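Local coordinates for proto-oncogene tyrosine-protein kinase receptor Ret (Danio rerio, PDB 7AMK), which is a receptor tyrosine kinase whose calcium-binding, cadherin-like extracellular region probably recognises GDNF-family ligands held by GFR-alpha co-receptors, at residues E142-R153 / S185-E196; D228-Q237 / L259-T267. The protein carries 4 engineered substitutions. All coordinates share one frame; numbering follows the deposited sequence.

Contact 1: residues E142-R153 / S185-E196; sequences ENREPGALRQLR and SELVVTAQVDRE. With CA (calcium ion), chain L; CA (calcium ion), chain M.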
loop_
_atom_site.group_PDB
_atom_site.type_symbol
_atom_site.label_atom_id
_atom_site.label_comp_id
_atom_site.label_asym_id
_atom_site.label_seq_id
_atom_site.Cartn_x
_atom_site.Cartn_y
_atom_site.Cartn_z
ATOM N N GLU A 142 6.486 -24.619 -30.979
ATOM C CA GLU A 142 7.876 -24.993 -30.742
ATOM C C GLU A 142 7.968 -26.481 -30.371
ATOM O O GLU A 142 6.973 -27.127 -30.026
ATOM C CB GLU A 142 8.466 -24.095 -29.645
ATOM C CG GLU A 142 7.791 -24.263 -28.297
ATOM C CD GLU A 142 8.563 -23.658 -27.141
ATOM O OE1 GLU A 142 9.771 -23.361 -27.273
ATOM O OE2 GLU A 142 7.930 -23.477 -26.087
ATOM N N ASN A 143 9.173 -27.037 -30.500
ATOM C CA ASN A 143 9.486 -28.414 -30.043
ATOM C C ASN A 143 8.616 -29.475 -30.722
ATOM O O ASN A 143 8.176 -30.436 -30.085
ATOM C CB ASN A 143 9.349 -28.558 -28.526
ATOM C CG ASN A 143 10.164 -27.547 -27.763
ATOM O OD1 ASN A 143 11.224 -27.122 -28.206
ATOM N ND2 ASN A 143 9.661 -27.144 -26.600
ATOM N N ARG A 144 8.362 -29.313 -32.016
ATOM C CA ARG A 144 7.485 -30.214 -32.750
ATOM C C ARG A 144 8.199 -30.780 -33.968
ATOM O O ARG A 144 9.151 -30.193 -34.488
ATOM C CB ARG A 144 6.199 -29.516 -33.221
ATOM C CG ARG A 144 5.238 -29.159 -32.137
ATOM C CD ARG A 144 4.682 -30.396 -31.480
ATOM N NE ARG A 144 3.630 -30.039 -30.532
ATOM C CZ ARG A 144 3.846 -29.751 -29.257
ATOM N NH1 ARG A 144 5.060 -29.785 -28.741
ATOM N NH2 ARG A 144 2.817 -29.425 -28.477
ATOM N N GLU A 145 7.650 -31.886 -34.456
ATOM C CA GLU A 145 8.207 -32.623 -35.581
ATOM C C GLU A 145 8.143 -31.814 -36.882
ATOM O O GLU A 145 7.080 -31.292 -37.247
ATOM C CB GLU A 145 7.444 -33.943 -35.748
ATOM C CG GLU A 145 7.383 -34.479 -37.183
ATOM C CD GLU A 145 7.615 -35.991 -37.253
ATOM O OE1 GLU A 145 8.424 -36.501 -36.447
ATOM O OE2 GLU A 145 7.004 -36.668 -38.113
ATOM N N PRO A 146 9.248 -31.734 -37.618
ATOM C CA PRO A 146 9.235 -31.066 -38.930
ATOM C C PRO A 146 8.184 -31.661 -39.859
ATOM O O PRO A 146 7.768 -32.814 -39.713
ATOM C CB PRO A 146 10.645 -31.324 -39.480
ATOM C CG PRO A 146 11.468 -31.832 -38.312
ATOM C CD PRO A 146 10.518 -32.418 -37.316
ATOM N N GLY A 147 7.762 -30.866 -40.834
ATOM C CA GLY A 147 6.662 -31.303 -41.680
ATOM C C GLY A 147 6.264 -30.237 -42.672
ATOM O O GLY A 147 6.671 -29.073 -42.579
ATOM N N ALA A 148 5.472 -30.667 -43.647
ATOM C CA ALA A 148 4.949 -29.722 -44.612
ATOM C C ALA A 148 4.046 -28.745 -43.896
ATOM O O ALA A 148 3.393 -29.071 -42.904
ATOM C CB ALA A 148 4.180 -30.425 -45.728
ATOM N N LEU A 149 4.018 -27.555 -44.404
ATOM C CA LEU A 149 3.336 -26.460 -43.756
ATOM C C LEU A 149 2.300 -25.810 -44.650
ATOM O O LEU A 149 1.229 -25.437 -44.175
ATOM C CB LEU A 149 4.379 -25.434 -43.333
ATOM C CG LEU A 149 3.938 -24.205 -42.592
ATOM C CD1 LEU A 149 3.469 -24.691 -41.245
ATOM C CD2 LEU A 149 5.159 -23.318 -42.460
ATOM N N ARG A 150 2.602 -25.641 -45.932
ATOM C CA ARG A 150 1.681 -24.972 -46.835
ATOM C C ARG A 150 1.970 -25.463 -48.243
ATOM O O ARG A 150 3.134 -25.524 -48.648
ATOM C CB ARG A 150 1.802 -23.436 -46.743
ATOM C CG ARG A 150 1.063 -22.658 -47.880
ATOM C CD ARG A 150 0.999 -21.148 -47.617
ATOM N NE ARG A 150 0.348 -20.998 -46.313
ATOM C CZ ARG A 150 -0.162 -19.884 -45.808
ATOM N NH1 ARG A 150 -0.081 -18.725 -46.455
ATOM N NH2 ARG A 150 -0.769 -19.937 -44.621
ATOM N N GLN A 151 0.910 -25.836 -48.964
ATOM C CA GLN A 151 0.990 -26.114 -50.397
ATOM C C GLN A 151 1.063 -24.781 -51.125
ATOM O O GLN A 151 0.146 -23.956 -51.006
ATOM C CB GLN A 151 -0.225 -26.922 -50.865
ATOM C CG GLN A 151 -0.360 -27.174 -52.412
ATOM C CD GLN A 151 0.918 -27.695 -53.088
ATOM O OE1 GLN A 151 1.505 -27.002 -53.892
ATOM N NE2 GLN A 151 1.343 -28.902 -52.749
ATOM N N LEU A 152 2.144 -24.573 -51.878
ATOM C CA LEU A 152 2.392 -23.298 -52.543
ATOM C C LEU A 152 1.754 -23.175 -53.934
ATOM O O LEU A 152 1.479 -22.055 -54.369
ATOM C CB LEU A 152 3.911 -23.059 -52.644
ATOM C CG LEU A 152 4.584 -22.702 -51.317
ATOM C CD1 LEU A 152 6.073 -22.402 -51.481
ATOM C CD2 LEU A 152 3.856 -21.526 -50.671
ATOM N N ARG A 153 1.522 -24.271 -54.656
ATOM C CA ARG A 153 0.887 -24.177 -55.973
ATOM C C ARG A 153 -0.559 -23.690 -55.868
ATOM O O ARG A 153 -1.333 -24.178 -55.047
ATOM C CB ARG A 153 0.883 -25.533 -56.684
ATOM C CG ARG A 153 2.194 -25.942 -57.328
ATOM C CD ARG A 153 2.192 -27.414 -57.780
ATOM N NE ARG A 153 1.992 -28.337 -56.655
ATOM C CZ ARG A 153 2.083 -29.662 -56.746
ATOM N NH1 ARG A 153 2.392 -30.252 -57.887
ATOM N NH2 ARG A 153 1.859 -30.414 -55.664
ATOM N N SER A 185 6.042 -29.175 -54.133
ATOM C CA SER A 185 5.845 -27.724 -54.052
ATOM C C SER A 185 5.324 -27.265 -52.683
ATOM O O SER A 185 4.687 -26.215 -52.570
ATOM C CB SER A 185 4.911 -27.231 -55.154
ATOM O OG SER A 185 5.572 -27.249 -56.404
ATOM N N GLU A 186 5.608 -27.992 -51.607
ATOM C CA GLU A 186 5.152 -27.555 -50.287
ATOM C C GLU A 186 6.236 -26.759 -49.566
ATOM O O GLU A 186 7.398 -27.133 -49.587
ATOM C CB GLU A 186 4.756 -28.737 -49.399
ATOM C CG GLU A 186 3.563 -29.527 -49.852
ATOM C CD GLU A 186 3.562 -30.952 -49.285
ATOM O OE1 GLU A 186 4.643 -31.592 -49.191
ATOM O OE2 GLU A 186 2.465 -31.430 -48.937
ATOM N N LEU A 187 5.840 -25.690 -48.878
ATOM C CA LEU A 187 6.714 -25.110 -47.865
ATOM C C LEU A 187 6.760 -26.051 -46.670
ATOM O O LEU A 187 5.718 -26.505 -46.197
ATOM C CB LEU A 187 6.192 -23.745 -47.456
ATOM C CG LEU A 187 6.924 -22.985 -46.361
ATOM C CD1 LEU A 187 8.338 -22.534 -46.822
ATOM C CD2 LEU A 187 6.049 -21.807 -45.957
ATOM N N VAL A 188 7.957 -26.385 -46.197
ATOM C CA VAL A 188 8.106 -27.328 -45.092
ATOM C C VAL A 188 8.949 -26.703 -43.975
ATOM O O VAL A 188 9.825 -25.876 -44.226
ATOM C CB VAL A 188 8.753 -28.628 -45.551
ATOM C CG1 VAL A 188 8.068 -29.190 -46.800
ATOM C CG2 VAL A 188 10.239 -28.389 -45.775
ATOM N N VAL A 189 8.694 -27.112 -42.729
ATOM C CA VAL A 189 9.583 -26.768 -41.627
ATOM C C VAL A 189 10.546 -27.926 -41.439
ATOM O O VAL A 189 10.126 -29.086 -41.343
ATOM C CB VAL A 189 8.799 -26.443 -40.339
ATOM C CG1 VAL A 189 7.994 -27.643 -39.826
ATOM C CG2 VAL A 189 9.756 -25.911 -39.251
ATOM N N THR A 190 11.846 -27.621 -41.436
ATOM C CA THR A 190 12.866 -28.653 -41.532
ATOM C C THR A 190 13.413 -29.089 -40.173
ATOM O O THR A 190 14.074 -30.126 -40.100
ATOM C CB THR A 190 14.012 -28.162 -42.436
ATOM O OG1 THR A 190 14.481 -26.888 -41.983
ATOM C CG2 THR A 190 13.551 -28.024 -43.879
ATOM N N ALA A 191 13.125 -28.359 -39.096
ATOM C CA ALA A 191 13.620 -28.712 -37.771
ATOM C C ALA A 191 12.629 -28.263 -36.698
ATOM O O ALA A 191 11.707 -27.484 -36.955
ATOM C CB ALA A 191 14.991 -28.080 -37.519
ATOM N N GLN A 192 12.819 -28.784 -35.484
ATOM C CA GLN A 192 12.130 -28.224 -34.330
ATOM C C GLN A 192 12.672 -26.830 -34.062
ATOM O O GLN A 192 13.870 -26.564 -34.235
ATOM C CB GLN A 192 12.306 -29.105 -33.087
ATOM C CG GLN A 192 11.777 -30.546 -33.208
ATOM C CD GLN A 192 11.713 -31.267 -31.863
ATOM O OE1 GLN A 192 12.324 -30.839 -30.884
ATOM N NE2 GLN A 192 10.958 -32.364 -31.812
ATOM N N VAL A 193 11.797 -25.936 -33.621
ATOM C CA VAL A 193 12.185 -24.566 -33.329
ATOM C C VAL A 193 11.955 -24.291 -31.837
ATOM O O VAL A 193 11.388 -25.110 -31.110
ATOM C CB VAL A 193 11.436 -23.569 -34.233
ATOM C CG1 VAL A 193 11.710 -23.951 -35.666
ATOM C CG2 VAL A 193 9.902 -23.604 -33.961
ATOM N N ASP A 194 12.441 -23.136 -31.383
ATOM C CA ASP A 194 12.446 -22.763 -29.970
ATOM C C ASP A 194 11.802 -21.392 -29.861
ATOM O O ASP A 194 12.372 -20.383 -30.309
ATOM C CB ASP A 194 13.876 -22.787 -29.401
ATOM C CG ASP A 194 13.953 -22.382 -27.904
ATOM O OD1 ASP A 194 12.907 -22.267 -27.231
ATOM O OD2 ASP A 194 15.078 -22.160 -27.402
ATOM N N ARG A 195 10.586 -21.353 -29.312
ATOM C CA ARG A 195 9.890 -20.083 -29.173
ATOM C C ARG A 195 10.758 -19.086 -28.404
ATOM O O ARG A 195 10.764 -17.890 -28.710
ATOM C CB ARG A 195 8.540 -20.302 -28.484
ATOM C CG ARG A 195 7.552 -19.123 -28.584
ATOM C CD ARG A 195 7.943 -17.899 -27.751
ATOM N NE ARG A 195 8.083 -18.211 -26.336
ATOM C CZ ARG A 195 8.265 -17.329 -25.356
ATOM N NH1 ARG A 195 8.301 -16.026 -25.579
ATOM N NH2 ARG A 195 8.421 -17.771 -24.114
ATOM N N GLU A 196 11.531 -19.570 -27.429
ATOM C CA GLU A 196 12.376 -18.695 -26.622
ATOM C C GLU A 196 13.554 -18.129 -27.406
ATOM O O GLU A 196 14.150 -17.137 -26.983
ATOM C CB GLU A 196 12.896 -19.434 -25.381
ATOM C CG GLU A 196 11.929 -19.435 -24.180
ATOM C CD GLU A 196 10.764 -20.443 -24.319
ATOM O OE1 GLU A 196 10.982 -21.540 -24.885
ATOM O OE2 GLU A 196 9.640 -20.140 -23.843
HETATM CA CA CA L . 11.561 -23.517 -25.880
HETATM CA CA CA M . 8.317 -22.329 -24.039
HETATM O O HOH W 1 8.838 -26.873 -33.516
HETATM O O HOH W 2 8.986 -27.660 -36.126
HETATM O O HOH W 3 13.289 -23.622 -24.309
HETATM O O HOH W 4 12.310 -25.281 -27.201
#
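Glu142, Asp194 and Glu196 meet at a calcium ion (chain L), which Glu142 OE1 binds at 2.3 Å and which also takes Asp194 OD1, Glu196 OE1, two waters and Asp231. Both glutamates bridge to a second calcium (chain M), reached by Glu142 OE2 at 2.4 Å. Glu142 OE1 further accepts Arg195 N, from above the carboxylate plane. Asp194 OD1 receives Glu196 N in an Asx turn, and Arg195 NH2 holds Glu196 OE2 in a salt bridge of 2.7 Å.

Outward from the ions, Asn143 N donates a hydrogen bond to Val193 O, while a water accepts from both Arg144 N and Val193 N. The metal cluster follows the cadherin arrangement, in which acidic loops at the end of one beta-sandwich domain bind calcium at the junction with the next. Beyond Pro146, strands 147-151 and 186-189 pair antiparallel with a classic beta bulge: Leu149 N (2.7 Å) and Arg150 N (3.2 Å) share Leu187 O. Leu149 and Leu187 lie side by side, their CD2 atoms 3.9 Å apart, and Leu149 also touches Ile140 and Val224. At the far end Gln151 bends at chi2 (49°), bringing OE1 to Arg153 N in the carbonyl plane and to Arg153 NE from above it. A leucine in place of Gln151 would probably leave both Arg153 donors without this acceptor and the guanidinium freer to swing off Ser185, whose CB lies 3.5 Å from Arg153 NE.

Contact 2: residues D228-Q237 / L259-T267; sequences DEDDNSPYVQ and LFVYDRDTT. Engineered in segment 228-237: Gln237 (natural residue Asn). With CA (calcium ion), chain M; CA (calcium ion), chain N; CA (calcium ion), chain L.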
loop_
_atom_site.group_PDB
_atom_site.type_symbol
_atom_site.label_atom_id
_atom_site.label_comp_id
_atom_site.label_asym_id
_atom_site.label_seq_id
_atom_site.Cartn_x
_atom_site.Cartn_y
_atom_site.Cartn_z
ATOM N N ASP A 228 4.051 -21.131 -28.181
ATOM C CA ASP A 228 4.830 -21.486 -27.011
ATOM C C ASP A 228 4.256 -22.734 -26.373
ATOM O O ASP A 228 3.049 -22.974 -26.396
ATOM C CB ASP A 228 4.804 -20.332 -26.002
ATOM C CG ASP A 228 5.734 -20.533 -24.856
ATOM O OD1 ASP A 228 6.938 -20.621 -25.101
ATOM O OD2 ASP A 228 5.268 -20.568 -23.704
ATOM N N GLU A 229 5.129 -23.521 -25.770
ATOM C CA GLU A 229 4.678 -24.566 -24.870
ATOM C C GLU A 229 5.429 -24.415 -23.555
ATOM O O GLU A 229 6.397 -23.662 -23.455
ATOM C CB GLU A 229 4.864 -25.956 -25.482
ATOM C CG GLU A 229 6.252 -26.460 -25.462
ATOM C CD GLU A 229 6.328 -27.908 -25.946
ATOM O OE1 GLU A 229 5.279 -28.429 -26.380
ATOM O OE2 GLU A 229 7.423 -28.526 -25.894
ATOM N N ASP A 230 4.961 -25.125 -22.533
ATOM C CA ASP A 230 5.511 -25.006 -21.184
ATOM C C ASP A 230 6.736 -25.910 -21.131
ATOM O O ASP A 230 6.645 -27.109 -20.876
ATOM C CB ASP A 230 4.451 -25.367 -20.141
ATOM C CG ASP A 230 4.955 -25.255 -18.684
ATOM O OD1 ASP A 230 6.089 -24.807 -18.426
ATOM O OD2 ASP A 230 4.179 -25.638 -17.791
ATOM N N ASP A 231 7.905 -25.331 -21.409
ATOM C CA ASP A 231 9.135 -26.117 -21.453
ATOM C C ASP A 231 10.244 -25.457 -20.639
ATOM O O ASP A 231 11.426 -25.732 -20.873
ATOM C CB ASP A 231 9.582 -26.371 -22.910
ATOM C CG ASP A 231 9.999 -25.072 -23.653
ATOM O OD1 ASP A 231 9.890 -23.963 -23.091
ATOM O OD2 ASP A 231 10.458 -25.178 -24.808
ATOM N N ASN A 232 9.882 -24.586 -19.701
ATOM C CA ASN A 232 10.839 -23.956 -18.807
ATOM C C ASN A 232 10.290 -23.997 -17.391
ATOM O O ASN A 232 9.128 -23.656 -17.167
ATOM C CB ASN A 232 11.131 -22.512 -19.224
ATOM C CG ASN A 232 11.891 -22.431 -20.539
ATOM O OD1 ASN A 232 13.123 -22.442 -20.554
ATOM N ND2 ASN A 232 11.157 -22.354 -21.648
ATOM N N SER A 233 11.125 -24.446 -16.443
ATOM C CA SER A 233 10.657 -24.482 -15.073
ATOM C C SER A 233 10.829 -23.127 -14.399
ATOM O O SER A 233 11.711 -22.346 -14.765
ATOM C CB SER A 233 11.410 -25.534 -14.276
ATOM O OG SER A 233 12.799 -25.345 -14.410
ATOM N N PRO A 234 9.974 -22.836 -13.424
ATOM C CA PRO A 234 10.111 -21.596 -12.664
ATOM C C PRO A 234 11.360 -21.609 -11.804
ATOM O O PRO A 234 11.892 -22.658 -11.452
ATOM C CB PRO A 234 8.847 -21.574 -11.815
ATOM C CG PRO A 234 8.482 -23.018 -11.671
ATOM C CD PRO A 234 8.816 -23.628 -12.987
ATOM N N TYR A 235 11.844 -20.411 -11.478
ATOM C CA TYR A 235 13.065 -20.278 -10.682
ATOM C C TYR A 235 13.050 -18.939 -9.948
ATOM O O TYR A 235 12.374 -17.975 -10.350
ATOM C CB TYR A 235 14.330 -20.379 -11.546
ATOM C CG TYR A 235 14.458 -19.264 -12.590
ATOM C CD1 TYR A 235 13.862 -19.389 -13.838
ATOM C CD2 TYR A 235 15.177 -18.094 -12.324
ATOM C CE1 TYR A 235 13.976 -18.365 -14.815
ATOM C CE2 TYR A 235 15.292 -17.076 -13.285
ATOM C CZ TYR A 235 14.692 -17.218 -14.523
ATOM O OH TYR A 235 14.801 -16.224 -15.468
ATOM N N VAL A 236 13.818 -18.885 -8.895
ATOM C CA VAL A 236 13.996 -17.651 -8.148
ATOM C C VAL A 236 15.325 -17.045 -8.545
ATOM O O VAL A 236 16.253 -17.740 -8.981
ATOM C CB VAL A 236 13.926 -17.874 -6.626
ATOM C CG1 VAL A 236 12.510 -18.208 -6.234
ATOM C CG2 VAL A 236 14.854 -19.003 -6.240
ATOM N N GLN A 237 15.403 -15.733 -8.425
ATOM C CA GLN A 237 16.626 -14.995 -8.669
ATOM C C GLN A 237 17.131 -14.541 -7.309
ATOM O O GLN A 237 16.479 -13.738 -6.630
ATOM C CB GLN A 237 16.381 -13.829 -9.617
ATOM C CG GLN A 237 17.651 -13.200 -10.144
ATOM C CD GLN A 237 17.469 -12.617 -11.529
ATOM O OE1 GLN A 237 16.377 -12.683 -12.099
ATOM N NE2 GLN A 237 18.540 -12.044 -12.086
ATOM N N LEU A 259 7.991 -12.342 -2.670
ATOM C CA LEU A 259 8.947 -13.179 -3.380
ATOM C C LEU A 259 8.555 -13.270 -4.853
ATOM O O LEU A 259 7.375 -13.437 -5.193
ATOM C CB LEU A 259 9.037 -14.577 -2.754
ATOM C CG LEU A 259 9.804 -14.719 -1.436
ATOM C CD1 LEU A 259 9.704 -16.137 -0.885
ATOM C CD2 LEU A 259 11.265 -14.326 -1.604
ATOM N N PHE A 260 9.556 -13.155 -5.717
ATOM C CA PHE A 260 9.384 -13.153 -7.162
ATOM C C PHE A 260 9.857 -14.479 -7.728
ATOM O O PHE A 260 10.943 -14.953 -7.379
ATOM C CB PHE A 260 10.167 -12.004 -7.809
ATOM C CG PHE A 260 9.624 -10.645 -7.471
ATOM C CD1 PHE A 260 8.550 -10.126 -8.172
ATOM C CD2 PHE A 260 10.163 -9.912 -6.436
ATOM C CE1 PHE A 260 8.035 -8.876 -7.855
ATOM C CE2 PHE A 260 9.656 -8.669 -6.110
ATOM C CZ PHE A 260 8.589 -8.148 -6.824
ATOM N N VAL A 261 9.043 -15.070 -8.599
ATOM C CA VAL A 261 9.384 -16.297 -9.303
ATOM C C VAL A 261 9.268 -16.007 -10.788
ATOM O O VAL A 261 8.327 -15.334 -11.217
ATOM C CB VAL A 261 8.472 -17.471 -8.874
ATOM C CG1 VAL A 261 8.541 -18.619 -9.879
ATOM C CG2 VAL A 261 8.842 -17.916 -7.450
ATOM N N TYR A 262 10.223 -16.494 -11.563
ATOM C CA TYR A 262 10.299 -16.198 -12.980
ATOM C C TYR A 262 10.137 -17.466 -13.801
ATOM O O TYR A 262 10.548 -18.555 -13.388
ATOM C CB TYR A 262 11.626 -15.515 -13.344
ATOM C CG TYR A 262 11.890 -14.286 -12.501
ATOM C CD1 TYR A 262 12.510 -14.388 -11.253
ATOM C CD2 TYR A 262 11.498 -13.024 -12.936
ATOM C CE1 TYR A 262 12.741 -13.253 -10.474
ATOM C CE2 TYR A 262 11.717 -11.905 -12.173
ATOM C CZ TYR A 262 12.338 -12.009 -10.946
ATOM O OH TYR A 262 12.546 -10.856 -10.205
ATOM N N ASP A 263 9.522 -17.310 -14.972
ATOM C CA ASP A 263 9.311 -18.438 -15.877
ATOM C C ASP A 263 9.447 -17.911 -17.300
ATOM O O ASP A 263 8.741 -16.972 -17.682
ATOM C CB ASP A 263 7.931 -19.075 -15.639
ATOM C CG ASP A 263 7.779 -20.437 -16.297
ATOM O OD1 ASP A 263 8.131 -20.585 -17.476
ATOM O OD2 ASP A 263 7.294 -21.367 -15.631
ATOM N N ARG A 264 10.364 -18.492 -18.076
ATOM C CA ARG A 264 10.607 -17.980 -19.421
ATOM C C ARG A 264 9.447 -18.230 -20.373
ATOM O O ARG A 264 9.364 -17.562 -21.414
ATOM C CB ARG A 264 11.891 -18.583 -19.985
ATOM C CG ARG A 264 13.100 -18.162 -19.177
ATOM C CD ARG A 264 14.416 -18.581 -19.818
ATOM N NE ARG A 264 15.539 -18.124 -18.998
ATOM C CZ ARG A 264 16.085 -16.915 -19.057
ATOM N NH1 ARG A 264 15.664 -16.004 -19.923
ATOM N NH2 ARG A 264 17.081 -16.612 -18.225
ATOM N N ASP A 265 8.558 -19.163 -20.046
ATOM C CA ASP A 265 7.375 -19.414 -20.856
ATOM C C ASP A 265 6.345 -18.291 -20.692
ATOM O O ASP A 265 6.280 -17.611 -19.663
ATOM C CB ASP A 265 6.739 -20.750 -20.476
ATOM C CG ASP A 265 7.683 -21.916 -20.663
ATOM O OD1 ASP A 265 8.394 -21.938 -21.689
ATOM O OD2 ASP A 265 7.738 -22.806 -19.783
ATOM N N THR A 266 5.532 -18.106 -21.725
ATOM C CA THR A 266 4.440 -17.141 -21.717
ATOM C C THR A 266 3.198 -17.732 -21.066
ATOM O O THR A 266 3.043 -18.949 -20.938
ATOM C CB THR A 266 4.079 -16.698 -23.148
ATOM O OG1 THR A 266 3.400 -17.765 -23.814
ATOM C CG2 THR A 266 5.333 -16.342 -23.927
ATOM N N THR A 267 2.303 -16.840 -20.666
ATOM C CA THR A 267 1.066 -17.136 -19.983
ATOM C C THR A 267 0.039 -16.133 -20.482
ATOM O O THR A 267 0.371 -14.951 -20.657
ATOM C CB THR A 267 1.172 -17.004 -18.454
ATOM O OG1 THR A 267 2.259 -17.796 -17.964
ATOM C CG2 THR A 267 -0.133 -17.483 -17.809
HETATM CA CA CA M . 8.317 -22.329 -24.039
HETATM CA CA CA N . 7.026 -22.888 -17.498
HETATM CA CA CA L . 11.561 -23.517 -25.880
HETATM O O HOH W 5 12.322 -20.407 -16.897
HETATM O O HOH W 6 13.638 -14.078 -7.294
HETATM O O HOH W 3 13.289 -23.622 -24.309
HETATM O O HOH W 4 12.310 -25.281 -27.201
#
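Asp228 meets Thr266 through OD2, which accepts Thr266 N at 3.2 Å from above the carboxylate plane and the Thr266 hydroxyl more weakly; Asp228 OD1 binds a calcium ion (chain M). With CG anti to the backbone N (chi1 -172°), the carboxylate reaches the metal and the 259-267 segment at once. Glu229 gives the same ion its carbonyl oxygen. Asp230 OD1 turns to another calcium (chain N), where it lies beside Asp265 OD2 with the two carboxylate planes 77° apart. Asp231 bridges the calcium ions of chains M (through OD1) and L (through OD2). Arg195, Thr343 and Asn143 are further polar partners of Asp228, Asp230 and Asp231, respectively.

Asp265 likewise spans two metals, OD1 on the calcium of chain M and OD2 on that of chain N, each at 2.4 Å. Asn232 fixes that carboxylate from two directions: its backbone N uses the syn lone pair of OD2 at 2.8 Å, while its ND2 meets OD1 from above the plane, also at 2.8 Å. The shared metals probably offset the crowding of so many carboxylates. Asn232 O joins the chain N ion, which Asp263 grips with both oxygens; Asp263 OD1 also accepts Asp265 N in an Asx turn.

Past Ser233, Pro234 CB packs on Val261 CG1 at 3.5 Å. Tyr235 exchanges two backbone hydrogen bonds with Tyr262, and its ring receives Tyr262 CB over one face in a CH-pi contact, 4.0 Å from the centroid. Val236 CG1 touches Val261 CG2. The engineered Gln237 rests its CB against Tyr262 CE1, 3.8 Å away. The short strand 235-236 thus edges a four-stranded antiparallel sheet, with 255-263 next to it and 312-321 beyond, while Val236 and Val261 face Leu353 of strand 350-359 in the partner sheet.

In the fold
Contacts 1 and 2 meet at the calcium ions of chains L and M, their centres about 26 Å apart, and approach the metals from adjoining cadherin-like domains. Both are partly buried and combine a metal-binding loop end with an antiparallel strand pair at a sheet edge. In contact 1 the pairing is longer and bulged, and glutamates supply most of its metal oxygens. Contact 2 has a weaker strand pair but more ligands, chiefly aspartates, and alone reaches the calcium of chain N. Asn143 and Arg144 also engage the Glu229 carboxylate, adding a probable hydrogen bond and a salt bridge to the metal-mediated junction.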